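Local coordinates for multicopper oxidase type 1 (Nitrosomonas europaea, PDB 3G5W), which binds copper ions and probably works as a two-domain, laccase-like oxidase that couples substrate oxidation to the reduction of oxygen, at residues 3-8 and 34-39; 43-48 and 87-92; 269-274 and 284-289. All coordinates share one frame; numbering follows the deposited sequence.

Contact 1. Residues 3-8 and 34-39; sequences REFDLS and PLIHVM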
loop_
_atom_site.group_PDB
_atom_site.type_symbol
_atom_site.label_atom_id
_atom_site.label_comp_id
_atom_site.label_asym_id
_atom_site.label_seq_id
_atom_site.Cartn_x
_atom_site.Cartn_y
_atom_site.Cartn_z
ATOM N N ARG A 3 0.679 7.867 36.819
ATOM C CA ARG A 3 -0.280 8.782 36.210
ATOM C C ARG A 3 -1.641 8.114 36.095
ATOM O O ARG A 3 -1.740 6.979 35.632
ATOM C CB ARG A 3 0.214 9.263 34.838
ATOM C CG ARG A 3 1.591 9.926 34.874
ATOM C CD ARG A 3 1.861 10.738 33.629
ATOM N NE ARG A 3 3.210 11.302 33.618
ATOM C CZ ARG A 3 3.552 12.468 34.165
ATOM N NH1 ARG A 3 2.653 13.213 34.801
ATOM N NH2 ARG A 3 4.809 12.885 34.084
ATOM N N GLU A 4 -2.680 8.811 36.543
ATOM C CA GLU A 4 -4.042 8.273 36.502
ATOM C C GLU A 4 -5.000 9.207 35.783
ATOM O O GLU A 4 -5.135 10.388 36.143
ATOM C CB GLU A 4 -4.562 7.926 37.909
ATOM C CG GLU A 4 -5.965 7.302 37.907
ATOM C CD GLU A 4 -6.257 6.406 39.114
ATOM O OE1 GLU A 4 -5.355 6.172 39.955
ATOM O OE2 GLU A 4 -7.408 5.924 39.211
ATOM N N PHE A 5 -5.669 8.662 34.774
ATOM C CA PHE A 5 -6.583 9.429 33.948
ATOM C C PHE A 5 -7.969 8.789 33.930
ATOM O O PHE A 5 -8.114 7.587 34.186
ATOM C CB PHE A 5 -6.059 9.527 32.511
ATOM C CG PHE A 5 -4.597 9.901 32.399
ATOM C CD1 PHE A 5 -4.126 11.109 32.901
ATOM C CD2 PHE A 5 -3.703 9.055 31.743
ATOM C CE1 PHE A 5 -2.784 11.458 32.771
ATOM C CE2 PHE A 5 -2.357 9.392 31.607
ATOM C CZ PHE A 5 -1.896 10.595 32.119
ATOM N N ASP A 6 -8.974 9.603 33.618
ATOM C CA ASP A 6 -10.352 9.138 33.457
ATOM C C ASP A 6 -10.835 9.426 32.040
ATOM O O ASP A 6 -10.604 10.519 31.507
ATOM C CB ASP A 6 -11.297 9.827 34.452
ATOM C CG ASP A 6 -11.079 9.387 35.901
ATOM O OD1 ASP A 6 -10.526 8.294 36.153
ATOM O OD2 ASP A 6 -11.479 10.149 36.809
ATOM N N LEU A 7 -11.508 8.449 31.437
ATOM C CA LEU A 7 -12.203 8.656 30.169
ATOM C C LEU A 7 -13.651 8.205 30.246
ATOM O O LEU A 7 -13.950 7.158 30.812
ATOM C CB LEU A 7 -11.511 7.897 29.028
ATOM C CG LEU A 7 -10.180 8.416 28.482
ATOM C CD1 LEU A 7 -9.629 7.436 27.460
ATOM C CD2 LEU A 7 -10.335 9.793 27.852
ATOM N N SER A 8 -14.543 8.995 29.664
ATOM C CA SER A 8 -15.912 8.559 29.423
ATOM C C SER A 8 -16.061 8.281 27.935
ATOM O O SER A 8 -15.315 8.825 27.125
ATOM C CB SER A 8 -16.905 9.634 29.857
ATOM O OG SER A 8 -16.744 10.800 29.070
ATOM N N PRO A 34 -8.788 12.536 23.706
ATOM C CA PRO A 34 -7.754 13.281 24.435
ATOM C C PRO A 34 -6.318 12.799 24.195
ATOM O O PRO A 34 -6.059 11.593 24.126
ATOM C CB PRO A 34 -8.159 13.085 25.901
ATOM C CG PRO A 34 -9.666 12.945 25.828
ATOM C CD PRO A 34 -9.877 12.101 24.603
ATOM N N LEU A 35 -5.403 13.753 24.053
ATOM C CA LEU A 35 -3.994 13.444 23.957
ATOM C C LEU A 35 -3.509 12.889 25.282
ATOM O O LEU A 35 -3.692 13.517 26.333
ATOM C CB LEU A 35 -3.186 14.698 23.596
ATOM C CG LEU A 35 -1.667 14.625 23.782
ATOM C CD1 LEU A 35 -1.030 13.660 22.753
ATOM C CD2 LEU A 35 -1.063 16.019 23.695
ATOM N N ILE A 36 -2.917 11.703 25.233
ATOM C CA ILE A 36 -2.207 11.154 26.379
ATOM C C ILE A 36 -0.716 11.291 26.104
ATOM O O ILE A 36 -0.178 10.689 25.166
ATOM C CB ILE A 36 -2.597 9.678 26.691
ATOM C CG1 ILE A 36 -4.105 9.562 26.966
ATOM C CG2 ILE A 36 -1.798 9.166 27.885
ATOM C CD1 ILE A 36 -4.597 8.133 27.187
ATOM N N HIS A 37 -0.061 12.103 26.927
ATOM C CA HIS A 37 1.324 12.460 26.720
ATOM C C HIS A 37 2.104 12.175 28.001
ATOM O O HIS A 37 1.958 12.883 29.012
ATOM C CB HIS A 37 1.407 13.930 26.309
ATOM C CG HIS A 37 2.768 14.368 25.863
ATOM N ND1 HIS A 37 3.722 13.487 25.394
ATOM C CD2 HIS A 37 3.322 15.599 25.785
ATOM C CE1 HIS A 37 4.807 14.160 25.058
ATOM N NE2 HIS A 37 4.593 15.443 25.288
ATOM N N VAL A 38 2.906 11.116 27.945
ATOM C CA VAL A 38 3.582 10.555 29.107
ATOM C C VAL A 38 5.048 10.234 28.816
ATOM O O VAL A 38 5.471 10.207 27.654
ATOM C CB VAL A 38 2.857 9.264 29.641
ATOM C CG1 VAL A 38 1.443 9.587 30.120
ATOM C CG2 VAL A 38 2.826 8.156 28.587
ATOM N N MET A 39 5.820 9.999 29.873
ATOM C CA MET A 39 7.218 9.611 29.741
ATOM C C MET A 39 7.348 8.088 29.668
ATOM O O MET A 39 6.615 7.366 30.344
ATOM C CB MET A 39 8.034 10.158 30.919
ATOM C CG MET A 39 9.538 9.875 30.858
ATOM S SD MET A 39 10.379 10.648 29.458
ATOM C CE MET A 39 9.995 12.375 29.741
#

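Contact 2. Residues 43-48 and 87-92; sequences DVTVNV and TFTYKF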
loop_
_atom_site.group_PDB
_atom_site.type_symbol
_atom_site.label_atom_id
_atom_site.label_comp_id
_atom_site.label_asym_id
_atom_site.label_seq_id
_atom_site.Cartn_x
_atom_site.Cartn_y
_atom_site.Cartn_z
ATOM N N ASP A 43 3.948 4.650 34.871
ATOM C CA ASP A 43 2.916 3.674 35.181
ATOM C C ASP A 43 1.565 4.338 35.021
ATOM O O ASP A 43 1.175 5.214 35.814
ATOM C CB ASP A 43 3.105 3.108 36.592
ATOM C CG ASP A 43 4.374 2.280 36.721
ATOM O OD1 ASP A 43 4.785 1.624 35.732
ATOM O OD2 ASP A 43 4.969 2.282 37.821
ATOM N N VAL A 44 0.868 3.930 33.967
ATOM C CA VAL A 44 -0.370 4.570 33.545
ATOM C C VAL A 44 -1.569 3.769 34.033
ATOM O O VAL A 44 -1.586 2.545 33.938
ATOM C CB VAL A 44 -0.414 4.741 32.006
ATOM C CG1 VAL A 44 -1.699 5.423 31.557
ATOM C CG2 VAL A 44 0.801 5.544 31.526
ATOM N N THR A 45 -2.551 4.483 34.583
ATOM C CA THR A 45 -3.848 3.916 34.944
ATOM C C THR A 45 -4.943 4.713 34.234
ATOM O O THR A 45 -4.997 5.945 34.337
ATOM C CB THR A 45 -4.079 3.964 36.479
ATOM O OG1 THR A 45 -3.081 3.182 37.141
ATOM C CG2 THR A 45 -5.454 3.424 36.846
ATOM N N VAL A 46 -5.815 4.020 33.506
ATOM C CA VAL A 46 -6.917 4.697 32.825
ATOM C C VAL A 46 -8.251 4.070 33.209
ATOM O O VAL A 46 -8.481 2.887 32.952
ATOM C CB VAL A 46 -6.764 4.697 31.280
ATOM C CG1 VAL A 46 -7.836 5.580 30.644
ATOM C CG2 VAL A 46 -5.373 5.177 30.866
ATOM N N ASN A 47 -9.108 4.870 33.838
ATOM C CA ASN A 47 -10.460 4.443 34.196
ATOM C C ASN A 47 -11.420 4.834 33.085
ATOM O O ASN A 47 -11.581 6.018 32.778
ATOM C CB ASN A 47 -10.888 5.049 35.543
ATOM C CG ASN A 47 -9.873 4.797 36.640
ATOM O OD1 ASN A 47 -9.604 3.655 37.005
ATOM N ND2 ASN A 47 -9.285 5.869 37.156
ATOM N N VAL A 48 -12.031 3.828 32.465
ATOM C CA VAL A 48 -12.895 4.030 31.300
ATOM C C VAL A 48 -14.364 3.714 31.606
ATOM O O VAL A 48 -14.710 2.561 31.859
ATOM C CB VAL A 48 -12.401 3.179 30.093
ATOM C CG1 VAL A 48 -13.255 3.442 28.855
ATOM C CG2 VAL A 48 -10.945 3.485 29.805
ATOM N N THR A 87 -17.549 0.638 34.390
ATOM C CA THR A 87 -16.216 1.245 34.365
ATOM C C THR A 87 -15.152 0.149 34.425
ATOM O O THR A 87 -15.212 -0.750 35.278
ATOM C CB THR A 87 -16.030 2.248 35.541
ATOM O OG1 THR A 87 -17.040 3.260 35.470
ATOM C CG2 THR A 87 -14.652 2.924 35.498
ATOM N N PHE A 88 -14.189 0.220 33.507
ATOM C CA PHE A 88 -13.095 -0.742 33.439
ATOM C C PHE A 88 -11.779 0.020 33.568
ATOM O O PHE A 88 -11.620 1.095 32.999
ATOM C CB PHE A 88 -13.170 -1.503 32.109
ATOM C CG PHE A 88 -12.216 -2.664 31.995
ATOM C CD1 PHE A 88 -10.909 -2.471 31.554
ATOM C CD2 PHE A 88 -12.641 -3.964 32.282
ATOM C CE1 PHE A 88 -10.024 -3.543 31.434
ATOM C CE2 PHE A 88 -11.768 -5.047 32.161
ATOM C CZ PHE A 88 -10.451 -4.838 31.735
ATOM N N THR A 89 -10.841 -0.536 34.320
ATOM C CA THR A 89 -9.566 0.123 34.550
ATOM C C THR A 89 -8.410 -0.581 33.838
ATOM O O THR A 89 -8.177 -1.777 34.038
ATOM C CB THR A 89 -9.284 0.257 36.061
ATOM O OG1 THR A 89 -10.271 1.126 36.644
ATOM C CG2 THR A 89 -7.897 0.828 36.312
ATOM N N TYR A 90 -7.692 0.179 33.012
ATOM C CA TYR A 90 -6.475 -0.301 32.352
ATOM C C TYR A 90 -5.238 0.156 33.113
ATOM O O TYR A 90 -5.158 1.317 33.525
ATOM C CB TYR A 90 -6.420 0.205 30.905
ATOM C CG TYR A 90 -7.558 -0.312 30.054
ATOM C CD1 TYR A 90 -7.453 -1.535 29.387
ATOM C CD2 TYR A 90 -8.733 0.411 29.919
ATOM C CE1 TYR A 90 -8.491 -2.016 28.605
ATOM C CE2 TYR A 90 -9.791 -0.072 29.142
ATOM C CZ TYR A 90 -9.654 -1.282 28.490
ATOM O OH TYR A 90 -10.688 -1.770 27.733
ATOM N N LYS A 91 -4.293 -0.765 33.304
ATOM C CA LYS A 91 -3.031 -0.486 33.987
ATOM C C LYS A 91 -1.863 -1.032 33.182
ATOM O O LYS A 91 -1.762 -2.238 32.956
ATOM C CB LYS A 91 -3.021 -1.088 35.398
ATOM C CG LYS A 91 -3.772 -0.256 36.420
ATOM C CD LYS A 91 -3.712 -0.886 37.804
ATOM C CE LYS A 91 -4.438 -0.021 38.827
ATOM N NZ LYS A 91 -3.579 1.098 39.334
ATOM N N PHE A 92 -0.985 -0.139 32.739
ATOM C CA PHE A 92 0.153 -0.552 31.932
ATOM C C PHE A 92 1.336 0.397 32.117
ATOM O O PHE A 92 1.159 1.557 32.507
ATOM C CB PHE A 92 -0.245 -0.688 30.445
ATOM C CG PHE A 92 -0.849 0.561 29.850
ATOM C CD1 PHE A 92 -0.044 1.507 29.226
ATOM C CD2 PHE A 92 -2.222 0.783 29.907
ATOM C CE1 PHE A 92 -0.589 2.666 28.670
ATOM C CE2 PHE A 92 -2.784 1.940 29.360
ATOM C CZ PHE A 92 -1.966 2.884 28.742
#

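Contact 3. Residues 269-274 and 284-289; sequences MTTIEY and YVWKDK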
loop_
_atom_site.group_PDB
_atom_site.type_symbol
_atom_site.label_atom_id
_atom_site.label_comp_id
_atom_site.label_asym_id
_atom_site.label_seq_id
_atom_site.Cartn_x
_atom_site.Cartn_y
_atom_site.Cartn_z
ATOM N N MET A 269 -6.037 17.332 3.267
ATOM C CA MET A 269 -5.309 18.434 2.661
ATOM C C MET A 269 -5.169 19.589 3.656
ATOM O O MET A 269 -6.126 19.938 4.355
ATOM C CB MET A 269 -6.067 18.872 1.399
ATOM C CG MET A 269 -5.540 20.082 0.679
ATOM S SD MET A 269 -5.833 19.998 -1.107
ATOM C CE MET A 269 -7.616 19.823 -1.226
ATOM N N THR A 270 -3.967 20.155 3.735
ATOM C CA THR A 270 -3.757 21.444 4.399
ATOM C C THR A 270 -2.585 22.183 3.733
ATOM O O THR A 270 -2.108 21.766 2.669
ATOM C CB THR A 270 -3.610 21.326 5.957
ATOM O OG1 THR A 270 -3.655 22.635 6.543
ATOM C CG2 THR A 270 -2.313 20.635 6.377
ATOM N N THR A 271 -2.152 23.290 4.330
ATOM C CA THR A 271 -0.973 24.005 3.844
ATOM C C THR A 271 0.030 24.244 4.960
ATOM O O THR A 271 -0.326 24.224 6.144
ATOM C CB THR A 271 -1.333 25.371 3.201
ATOM O OG1 THR A 271 -1.849 26.254 4.205
ATOM C CG2 THR A 271 -2.365 25.203 2.103
ATOM N N ILE A 272 1.280 24.466 4.568
ATOM C CA ILE A 272 2.311 24.998 5.451
ATOM C C ILE A 272 2.491 26.476 5.098
ATOM O O ILE A 272 2.758 26.803 3.940
ATOM C CB ILE A 272 3.659 24.261 5.261
ATOM C CG1 ILE A 272 3.549 22.794 5.703
ATOM C CG2 ILE A 272 4.791 24.988 6.007
ATOM C CD1 ILE A 272 4.666 21.905 5.155
ATOM N N GLU A 273 2.333 27.351 6.090
ATOM C CA GLU A 273 2.482 28.809 5.911
ATOM C C GLU A 273 3.720 29.333 6.641
ATOM O O GLU A 273 3.807 29.229 7.866
ATOM C CB GLU A 273 1.250 29.548 6.459
ATOM C CG GLU A 273 -0.080 29.218 5.790
ATOM C CD GLU A 273 -1.279 29.866 6.474
ATOM O OE1 GLU A 273 -2.379 29.863 5.872
ATOM O OE2 GLU A 273 -1.141 30.375 7.613
ATOM N N TYR A 274 4.673 29.900 5.900
ATOM C CA TYR A 274 5.815 30.579 6.520
ATOM C C TYR A 274 5.463 32.028 6.831
ATOM O O TYR A 274 4.883 32.727 5.995
ATOM C CB TYR A 274 7.010 30.601 5.591
ATOM C CG TYR A 274 7.813 29.334 5.480
ATOM C CD1 TYR A 274 9.124 29.296 5.949
ATOM C CD2 TYR A 274 7.294 28.195 4.852
ATOM C CE1 TYR A 274 9.892 28.169 5.821
ATOM C CE2 TYR A 274 8.066 27.047 4.720
ATOM C CZ TYR A 274 9.364 27.052 5.207
ATOM O OH TYR A 274 10.169 25.957 5.085
ATOM N N TYR A 284 -4.838 33.191 -2.648
ATOM C CA TYR A 284 -4.741 32.225 -1.531
ATOM C C TYR A 284 -6.071 31.930 -0.833
ATOM O O TYR A 284 -6.693 32.822 -0.251
ATOM C CB TYR A 284 -3.670 32.646 -0.519
ATOM C CG TYR A 284 -3.384 31.636 0.587
ATOM C CD1 TYR A 284 -3.214 32.051 1.908
ATOM C CD2 TYR A 284 -3.283 30.268 0.310
ATOM C CE1 TYR A 284 -2.944 31.135 2.923
ATOM C CE2 TYR A 284 -3.019 29.347 1.313
ATOM C CZ TYR A 284 -2.851 29.780 2.613
ATOM O OH TYR A 284 -2.592 28.856 3.598
ATOM N N VAL A 285 -6.475 30.663 -0.888
ATOM C CA VAL A 285 -7.745 30.179 -0.331
ATOM C C VAL A 285 -7.934 30.558 1.147
ATOM O O VAL A 285 -9.061 30.775 1.609
ATOM C CB VAL A 285 -7.877 28.635 -0.509
ATOM C CG1 VAL A 285 -6.748 27.896 0.206
ATOM C CG2 VAL A 285 -9.259 28.126 -0.052
ATOM N N TRP A 286 -6.823 30.649 1.872
ATOM C CA TRP A 286 -6.866 30.864 3.304
ATOM C C TRP A 286 -6.354 32.236 3.728
ATOM O O TRP A 286 -5.903 32.411 4.864
ATOM C CB TRP A 286 -6.098 29.752 4.021
ATOM C CG TRP A 286 -6.902 28.510 4.276
ATOM C CD1 TRP A 286 -8.263 28.366 4.170
ATOM C CD2 TRP A 286 -6.402 27.254 4.736
ATOM N NE1 TRP A 286 -8.630 27.093 4.522
ATOM C CE2 TRP A 286 -7.508 26.388 4.873
ATOM C CE3 TRP A 286 -5.120 26.772 5.043
ATOM C CZ2 TRP A 286 -7.372 25.063 5.305
ATOM C CZ3 TRP A 286 -4.984 25.461 5.461
ATOM C CH2 TRP A 286 -6.107 24.620 5.594
ATOM N N LYS A 287 -6.443 33.214 2.829
ATOM C CA LYS A 287 -6.018 34.576 3.153
ATOM C C LYS A 287 -6.812 35.169 4.324
ATOM O O LYS A 287 -6.279 35.972 5.084
ATOM C CB LYS A 287 -6.066 35.490 1.917
ATOM C CG LYS A 287 -7.445 35.738 1.323
ATOM C CD LYS A 287 -7.345 36.672 0.115
ATOM C CE LYS A 287 -8.713 37.167 -0.349
ATOM N NZ LYS A 287 -9.087 38.478 0.283
ATOM N N ASP A 288 -8.065 34.741 4.472
ATOM C CA ASP A 288 -8.963 35.257 5.519
ATOM C C ASP A 288 -9.388 34.205 6.556
ATOM O O ASP A 288 -10.399 34.373 7.252
ATOM C CB ASP A 288 -10.207 35.883 4.879
ATOM C CG ASP A 288 -9.895 37.169 4.132
ATOM O OD1 ASP A 288 -9.328 38.100 4.751
ATOM O OD2 ASP A 288 -10.220 37.250 2.926
ATOM N N LYS A 289 -8.612 33.133 6.659
ATOM C CA LYS A 289 -8.931 32.018 7.545
ATOM C C LYS A 289 -8.780 32.394 9.018
ATOM O O LYS A 289 -7.788 33.011 9.415
ATOM C CB LYS A 289 -8.042 30.815 7.214
ATOM C CG LYS A 289 -8.729 29.458 7.352
ATOM C CD LYS A 289 -8.255 28.706 8.561
ATOM C CE LYS A 289 -8.368 27.199 8.350
ATOM N NZ LYS A 289 -9.765 26.686 8.243
HETATM O O HOH W 1 -4.381 31.303 6.880
#

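Contact 1. Residues 3-8 and 34-39
Arg3, whose CD packs on Val38, sends NE into a salt bridge with Asp42 OD1, and the same carboxylate oxygen accepts a hydrogen bond from the backbone N of Met39. One acid thus ties the two strands together at this end of the contact. The strands belong to the two facing sheets of a cupredoxin-type beta sandwich: their axes run nearly antiparallel, at 173°, and 10.0 Å apart, so side chains alone fill the gap between them. Every second residue of 3-8 points inward, and Arg3, Phe5 and Leu7 lie opposite Val38, Ile36 and Pro34.

The long methylene chain of Arg3 suits the margin of the core, because it can be apolar at CD and charged further out; CD rests 3.7 Å from Val38 CG1. Val38 CG1 also lies at the edge of the Phe5 ring, near its plane, 4.0 Å from Phe5 CZ. Val38 can serve both neighbours because CG1 stands beside its own backbone N, chi1 -63°. Ile36 brings its branch methyl instead: CG2 comes within 3.8 Å of Phe5 CE2, approaching the ring obliquely, while CG1 carries the longer arm elsewhere. Beta-branched residues fit this strand well, since they keep to extended backbone and put a methyl close to the chain. The flat ring of Phe5 reaches partway across the gap, where its CE2 and CZ atoms meet methyls of both Ile36 and Val38.

Met307 of strand 306-308 touches Phe5, Leu7 and Pro34 and helps close the core at that side. The far end is finished by two compact apolar groups that slide past each other in opposite directions: Leu7 CD2 lies 3.8 Å from CG of the Pro34 ring and 4.0 Å from its CD.

Contact 2. Residues 43-48 and 87-92
Phe92 lays one face of its ring against Val44, whose CB sits 3.9 Å above the plane, toward the rim, in a CH-pi contact; Val46 CG2 approaches the same ring obliquely. With chi1 at 56°, CG of Phe92 stands between the backbone N and the carbonyl carbon, which turns the ring back over the neighbouring strand. Tyr90 is used differently: Val48 CG2 and Val46 O come at its edge, the methyl 3.8 Å from CD2, while Phe88 CD1, from the same strand, sits over one face, offset toward the rim. Trp60 meets both Phe92 and Tyr90, and Tyr90 OH reaches Gln79 and the backbone N of Ile58.

The other side of the sheet is polar. Thr89 OG1 donates to Asn47 OD1 at 2.6 Å, in the carbonyl plane and on a lone pair, while Asn47 ND2 turns to Glu4 and Asp6 on the next strand. The Lys91 chain is extended up to CE and bends at its last torsion (chi4 -82°), which turns NZ across to donate to Thr45 OG1 at 3.1 Å; Thr45 CG2 packs 3.6 Å from Thr89 CG2. A valine in place of Thr45 would probably leave the Lys91 ammonium without this hydroxyl mate and set its end free to turn.

Backbone bonds in both directions link Val44 with Phe92, Val46 with Tyr90 and Val48 with Phe88. Such a two-faced antiparallel pair, with the valines, Tyr90 and Phe92 buried on one face, is what a beta sandwich is built from, here the cupredoxin-type domain; its buried aromatics back Trp60, which lines the pocket of the bound Cu-O group.

Contact 3. Residues 269-274 and 284-289
Glu273 leaves its strand with CB directed toward the 284-289 loop, and from there the chain runs extended to the hydroxyl of Tyr284. CG passes 3.4 Å from Tyr284 OH, and CD is about as near. At the tip, OE1 accepts a very short hydrogen bond, 2.5 Å, from Tyr284 OH, with the carboxylate and ring planes turned 67° apart. A water also donates to OE1 and bridges it to Trp286 O, so two donors grip this oxygen. OE2 turns the other way, into a salt bridge with Arg181 that probably steadies the negative charge in its buried setting.

Tyr284 OH is both donor and acceptor: Thr271 OG1 donates a hydrogen bond to it at 2.8 Å. A tyrosine fits here because its rigid ring carries the hydroxyl from the loop to the strand, with both polar partners at the ring edge and Trp286 N over the centre of one face. The Trp286 ring also turns its edge to the strand. Thr270 OG1 lies in its plane, 3.3 Å from CH2, though that hydroxyl's hydrogen bond goes to Gln178 O; Trp286 NE1 bonds to Pro175 O.

The loop also meets a second subunit, another copy of this protein, to which Val285 makes backbone hydrogen bonds. Tyr284 and Trp286, which begin two overlapping type I turns, fasten this loop to a sheet strand of the second cupredoxin-like domain.

How the contacts relate
Contacts 1 and 2 are neighbours in one cupredoxin sandwich, their centres 9 Å apart. Strand 2-15 pairs in parallel with strand 43-50, as in the bond from Leu7 N to Asn47 O at 2.8 Å, so residues 3-8 join the packing between sheets to the antiparallel pairing within one. Both contacts lie near the mononuclear copper held by His56, Cys104, His111 and Met117: the side chain of Val48 is about 9 Å from the metal and that of Leu7 about 12 Å. Contact 3 lies across the chain's centre, its own centre 32 Å from that of contact 1 and 40 Å from that of contact 2. The Thr271 side chain is about 10 Å from a bound Cu-O-Cu group.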